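Long-range contacts in nitroalkane oxidase (PDB 3MKH), which oxidises nitroalkanes to aldehydes or ketones with an FAD cofactor, consuming oxygen and releasing nitrite and hydrogen peroxide: residues A[92-97]-A[233-238]; A[81-86]-A[280-285]. One frame throughout, in Å; residues are numbered along the deposited sequence.

Contact 1. Residues A[92-97]-A[233-238]; sequences AALTIF and PGHTSV
Leu94 lays its CD2 methyl obliquely against the imidazole of His235, CD2 of the leucine standing 3.4 Å from CD2 of the ring, and the two side chains cross at about a right angle. The leucine's CG is anti to the backbone N (chi1 -175°), which carries the branch across to the histidine, while its CB packs 3.9 Å from CG2 of Val238. Both ring nitrogens of His235 are engaged beyond these segments: NE2 bonds to the hydroxyl of Tyr86 and ND1 to that of Tyr379 of a neighbouring subunit, two bonds that together fix the rotation of the ring. With an alanine in place of His235, both tyrosine hydroxyls would probably lose this shared partner, and a gap would open beside Leu94 CD2. Next to this apolar patch, a water bridges the two segments, hydrogen-bonded to Thr95 OG1 (2.7 Å) and Ser237 OG (2.8 Å); the serine hydroxyl also bonds to Ser91, just ahead of the helical segment. The loop bends here in a type I turn from His235 to Val238, closed by Val238 N donating to His235 O at 3.1 Å. Leu94 touches the bound FAD and lines the flavin pocket, and the 233-238 loop packs behind it, with Val238 against Thr172 of the FAD site, in an acyl-CoA dehydrogenase fold.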
loop_
_atom_site.group_PDB
_atom_site.type_symbol
_atom_site.label_atom_id
_atom_site.label_comp_id
_atom_site.label_asym_id
_atom_site.label_seq_id
_atom_site.Cartn_x
_atom_site.Cartn_y
_atom_site.Cartn_z
ATOM N N ALA A 92 13.108 -20.340 -19.495
ATOM C CA ALA A 92 13.134 -21.686 -20.055
ATOM C C ALA A 92 12.053 -22.543 -19.402
ATOM O O ALA A 92 11.473 -23.420 -20.046
ATOM C CB ALA A 92 14.506 -22.323 -19.882
ATOM N N ALA A 93 11.763 -22.280 -18.133
ATOM C CA ALA A 93 10.672 -22.996 -17.462
ATOM C C ALA A 93 9.326 -22.749 -18.147
ATOM O O ALA A 93 8.543 -23.679 -18.356
ATOM C CB ALA A 93 10.589 -22.606 -15.989
ATOM N N LEU A 94 9.046 -21.495 -18.486
ATOM C CA LEU A 94 7.722 -21.152 -18.990
ATOM C C LEU A 94 7.427 -21.860 -20.317
ATOM O O LEU A 94 6.294 -22.276 -20.575
ATOM C CB LEU A 94 7.575 -19.632 -19.139
ATOM C CG LEU A 94 6.162 -19.190 -19.545
ATOM C CD1 LEU A 94 5.143 -19.763 -18.572
ATOM C CD2 LEU A 94 6.065 -17.676 -19.602
ATOM N N THR A 95 8.447 -22.008 -21.161
ATOM C CA THR A 95 8.247 -22.709 -22.434
ATOM C C THR A 95 7.740 -24.129 -22.189
ATOM O O THR A 95 6.800 -24.594 -22.847
ATOM C CB THR A 95 9.527 -22.711 -23.274
ATOM O OG1 THR A 95 9.814 -21.365 -23.659
ATOM C CG2 THR A 95 9.362 -23.551 -24.536
ATOM N N ILE A 96 8.345 -24.798 -21.216
ATOM C CA ILE A 96 7.896 -26.119 -20.815
ATOM C C ILE A 96 6.494 -26.090 -20.227
ATOM O O ILE A 96 5.632 -26.857 -20.641
ATOM C CB ILE A 96 8.885 -26.763 -19.832
ATOM C CG1 ILE A 96 10.238 -26.939 -20.512
ATOM C CG2 ILE A 96 8.362 -28.104 -19.348
ATOM C CD1 ILE A 96 11.359 -27.346 -19.571
ATOM N N PHE A 97 6.253 -25.217 -19.259
ATOM C CA PHE A 97 4.928 -25.147 -18.640
ATOM C C PHE A 97 3.832 -24.780 -19.641
ATOM O O PHE A 97 2.682 -25.215 -19.514
ATOM C CB PHE A 97 4.932 -24.159 -17.462
ATOM C CG PHE A 97 5.924 -24.511 -16.389
ATOM C CD1 PHE A 97 6.290 -25.836 -16.184
ATOM C CD2 PHE A 97 6.486 -23.531 -15.586
ATOM C CE1 PHE A 97 7.202 -26.180 -15.198
ATOM C CE2 PHE A 97 7.393 -23.858 -14.600
ATOM C CZ PHE A 97 7.756 -25.189 -14.400
ATOM N N PRO A 233 10.561 -7.682 -21.809
ATOM C CA PRO A 233 11.666 -7.346 -20.893
ATOM C C PRO A 233 12.178 -8.516 -20.044
ATOM O O PRO A 233 13.301 -8.449 -19.545
ATOM C CB PRO A 233 11.053 -6.264 -19.992
ATOM C CG PRO A 233 9.613 -6.562 -19.997
ATOM C CD PRO A 233 9.294 -7.057 -21.390
ATOM N N GLY A 234 11.359 -9.552 -19.866
ATOM C CA GLY A 234 11.802 -10.822 -19.305
ATOM C C GLY A 234 11.203 -11.969 -20.122
ATOM O O GLY A 234 10.556 -11.727 -21.137
ATOM N N HIS A 235 11.409 -13.209 -19.686
ATOM C CA HIS A 235 10.972 -14.377 -20.466
ATOM C C HIS A 235 11.450 -14.251 -21.923
ATOM O O HIS A 235 10.677 -14.432 -22.873
ATOM C CB HIS A 235 9.454 -14.529 -20.411
ATOM C CG HIS A 235 8.912 -14.749 -19.027
ATOM N ND1 HIS A 235 8.558 -13.710 -18.191
ATOM C CD2 HIS A 235 8.663 -15.887 -18.334
ATOM C CE1 HIS A 235 8.109 -14.198 -17.046
ATOM N NE2 HIS A 235 8.164 -15.518 -17.105
ATOM N N THR A 236 12.730 -13.943 -22.084
ATOM C CA THR A 236 13.291 -13.612 -23.400
ATOM C C THR A 236 13.497 -14.833 -24.316
ATOM O O THR A 236 13.757 -14.678 -25.515
ATOM C CB THR A 236 14.612 -12.837 -23.264
ATOM O OG1 THR A 236 15.625 -13.685 -22.699
ATOM C CG2 THR A 236 14.418 -11.604 -22.367
ATOM N N SER A 237 13.380 -16.037 -23.753
ATOM C CA SER A 237 13.472 -17.266 -24.542
ATOM C C SER A 237 12.074 -17.831 -24.795
ATOM O O SER A 237 11.916 -18.950 -25.296
ATOM C CB SER A 237 14.353 -18.318 -23.840
ATOM O OG SER A 237 13.621 -19.014 -22.827
ATOM N N VAL A 238 11.059 -17.060 -24.438
ATOM C CA VAL A 238 9.680 -17.496 -24.641
ATOM C C VAL A 238 9.136 -16.902 -25.931
ATOM O O VAL A 238 9.317 -15.718 -26.192
ATOM C CB VAL A 238 8.777 -17.078 -23.464
ATOM C CG1 VAL A 238 7.332 -17.349 -23.793
ATOM C CG2 VAL A 238 9.209 -17.805 -22.178
HETATM O O HOH W 1 12.559 -21.447 -23.786
#

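Contact 2. Residues A[81-86]-A[280-285]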
loop_
_atom_site.group_PDB
_atom_site.type_symbol
_atom_site.label_atom_id
_atom_site.label_comp_id
_atom_site.label_asym_id
_atom_site.label_seq_id
_atom_site.Cartn_x
_atom_site.Cartn_y
_atom_site.Cartn_z
ATOM N N LEU A 81 6.914 -28.180 -8.132
ATOM C CA LEU A 81 7.824 -28.141 -9.270
ATOM C C LEU A 81 7.957 -26.715 -9.817
ATOM O O LEU A 81 9.065 -26.218 -10.058
ATOM C CB LEU A 81 7.331 -29.085 -10.371
ATOM C CG LEU A 81 8.043 -28.960 -11.724
ATOM C CD1 LEU A 81 9.488 -29.402 -11.605
ATOM C CD2 LEU A 81 7.327 -29.794 -12.783
ATOM N N VAL A 82 6.820 -26.067 -10.034
ATOM C CA VAL A 82 6.813 -24.729 -10.629
ATOM C C VAL A 82 7.547 -23.688 -9.764
ATOM O O VAL A 82 8.288 -22.847 -10.289
ATOM C CB VAL A 82 5.372 -24.260 -10.942
ATOM C CG1 VAL A 82 5.360 -22.803 -11.328
ATOM C CG2 VAL A 82 4.779 -25.107 -12.067
ATOM N N GLU A 83 7.349 -23.750 -8.447
ATOM C CA GLU A 83 8.022 -22.823 -7.541
ATOM C C GLU A 83 9.539 -22.971 -7.670
ATOM O O GLU A 83 10.269 -21.984 -7.820
ATOM C CB GLU A 83 7.582 -23.030 -6.064
ATOM C CG GLU A 83 8.424 -22.193 -5.070
ATOM C CD GLU A 83 8.227 -22.568 -3.588
ATOM O OE1 GLU A 83 7.245 -23.268 -3.264
ATOM O OE2 GLU A 83 9.071 -22.160 -2.749
ATOM N N GLU A 84 10.014 -24.211 -7.607
ATOM C CA GLU A 84 11.435 -24.454 -7.720
ATOM C C GLU A 84 11.980 -23.959 -9.075
ATOM O O GLU A 84 13.005 -23.276 -9.125
ATOM C CB GLU A 84 11.743 -25.947 -7.511
ATOM C CG GLU A 84 13.229 -26.304 -7.697
ATOM C CD GLU A 84 14.157 -25.562 -6.726
ATOM O OE1 GLU A 84 13.707 -25.124 -5.637
ATOM O OE2 GLU A 84 15.346 -25.428 -7.055
ATOM N N CYS A 85 11.301 -24.300 -10.169
ATOM C CA CYS A 85 11.789 -23.902 -11.492
ATOM C C CYS A 85 11.854 -22.390 -11.650
ATOM O O CYS A 85 12.847 -21.858 -12.159
ATOM C CB CYS A 85 10.951 -24.518 -12.614
ATOM S SG CYS A 85 11.159 -26.287 -12.730
ATOM N N TYR A 86 10.815 -21.699 -11.197
ATOM C CA TYR A 86 10.794 -20.249 -11.267
ATOM C C TYR A 86 11.802 -19.560 -10.356
ATOM O O TYR A 86 12.237 -18.440 -10.639
ATOM C CB TYR A 86 9.378 -19.681 -11.054
ATOM C CG TYR A 86 8.784 -19.201 -12.348
ATOM C CD1 TYR A 86 8.582 -20.094 -13.395
ATOM C CD2 TYR A 86 8.476 -17.865 -12.551
ATOM C CE1 TYR A 86 8.068 -19.682 -14.599
ATOM C CE2 TYR A 86 7.958 -17.431 -13.780
ATOM C CZ TYR A 86 7.758 -18.357 -14.787
ATOM O OH TYR A 86 7.242 -17.985 -16.004
ATOM N N MET A 280 4.447 -19.653 -9.382
ATOM C CA MET A 280 5.501 -18.860 -10.055
ATOM C C MET A 280 5.844 -17.637 -9.221
ATOM O O MET A 280 7.017 -17.243 -9.099
ATOM C CB MET A 280 5.051 -18.388 -11.442
ATOM C CG MET A 280 4.674 -19.502 -12.392
ATOM S SD MET A 280 4.080 -18.824 -13.959
ATOM C CE MET A 280 3.954 -20.332 -14.896
ATOM N N GLY A 281 4.806 -17.008 -8.688
ATOM C CA GLY A 281 4.977 -15.886 -7.782
ATOM C C GLY A 281 5.840 -16.242 -6.578
ATOM O O GLY A 281 6.785 -15.514 -6.238
ATOM N N VAL A 282 5.515 -17.360 -5.929
ATOM C CA VAL A 282 6.283 -17.825 -4.777
ATOM C C VAL A 282 7.744 -18.046 -5.140
ATOM O O VAL A 282 8.646 -17.688 -4.380
ATOM C CB VAL A 282 5.707 -19.148 -4.185
ATOM C CG1 VAL A 282 6.557 -19.628 -3.003
ATOM C CG2 VAL A 282 4.239 -18.971 -3.778
ATOM N N GLY A 283 7.977 -18.647 -6.305
ATOM C CA GLY A 283 9.335 -18.929 -6.748
ATOM C C GLY A 283 10.168 -17.670 -6.942
ATOM O O GLY A 283 11.335 -17.615 -6.550
ATOM N N LEU A 284 9.586 -16.654 -7.572
ATOM C CA LEU A 284 10.323 -15.404 -7.753
ATOM C C LEU A 284 10.572 -14.717 -6.411
ATOM O O LEU A 284 11.617 -14.114 -6.214
ATOM C CB LEU A 284 9.571 -14.443 -8.673
ATOM C CG LEU A 284 9.367 -14.857 -10.119
ATOM C CD1 LEU A 284 8.571 -13.771 -10.860
ATOM C CD2 LEU A 284 10.720 -15.128 -10.807
ATOM N N MET A 285 9.597 -14.794 -5.506
ATOM C CA MET A 285 9.737 -14.162 -4.194
ATOM C C MET A 285 10.853 -14.826 -3.413
ATOM O O MET A 285 11.706 -14.154 -2.830
ATOM C CB MET A 285 8.416 -14.217 -3.421
ATOM C CG MET A 285 7.324 -13.376 -4.092
ATOM S SD MET A 285 5.674 -13.571 -3.387
ATOM C CE MET A 285 5.891 -12.685 -1.840
#
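Tyr86 and Met280 bury the most surface here, 109 and 87 Å², and they meet with the methionine chain running over one face of the phenol ring. Met280 CG sits 3.9 Å from the Tyr86 ring centroid and only 2° off the ring normal, a CH-pi contact; SD follows at 4.2 Å from the same centroid, 26° off the normal, making a Met-aromatic pair. Extended beyond CG, the methionine spans the ring from CB near Tyr86 CD2 to SD near CZ. Its CG is also pressed by Val82, whose CG1 approaches to 3.5 Å, while Leu284 brings CG to the ring edge, in plane. Glu83, third in buried area, reaches the other helix with its aliphatic stem and carboxylate carbon, CD lying 3.4 Å from Val282 CG1; OE2 forms salt bridges with Arg286 and Arg328, and OE1 a hydrogen bond with Tyr426 of another subunit. At the crossing, Gly283 CA comes 3.4 Å from Glu83 O, where a CB would clash. That glycine permits the short axis separation of 7.1 Å at a crossing angle of -38°, a close glycine-mediated helix crossing that joins the N-terminal and C-terminal helical regions of the acyl-CoA dehydrogenase fold.

Overall arrangement
Contacts 1 and 2 adjoin, their centres about 13 Å apart, and contact 1 is nested within the chain loop that contact 2 closes. Helices 75-88 and 90-109 follow each other in sequence, and Tyr86 ties the two contacts together through the hydrogen bond between its OH and His235 NE2 (2.9 Å); the same OH lies 3.6 Å from Leu94 CB. Phe97 adds packing, with CZ 3.7 Å from Cys85 CB. Both contacts approach Phe398 of the FAD site, through the side chains of Leu94 and Met280. Leu94 reaches the cofactor itself at about 4 Å, whereas the Met280 side chain stays about 7 Å from that of Asp399, the inferred proton acceptor.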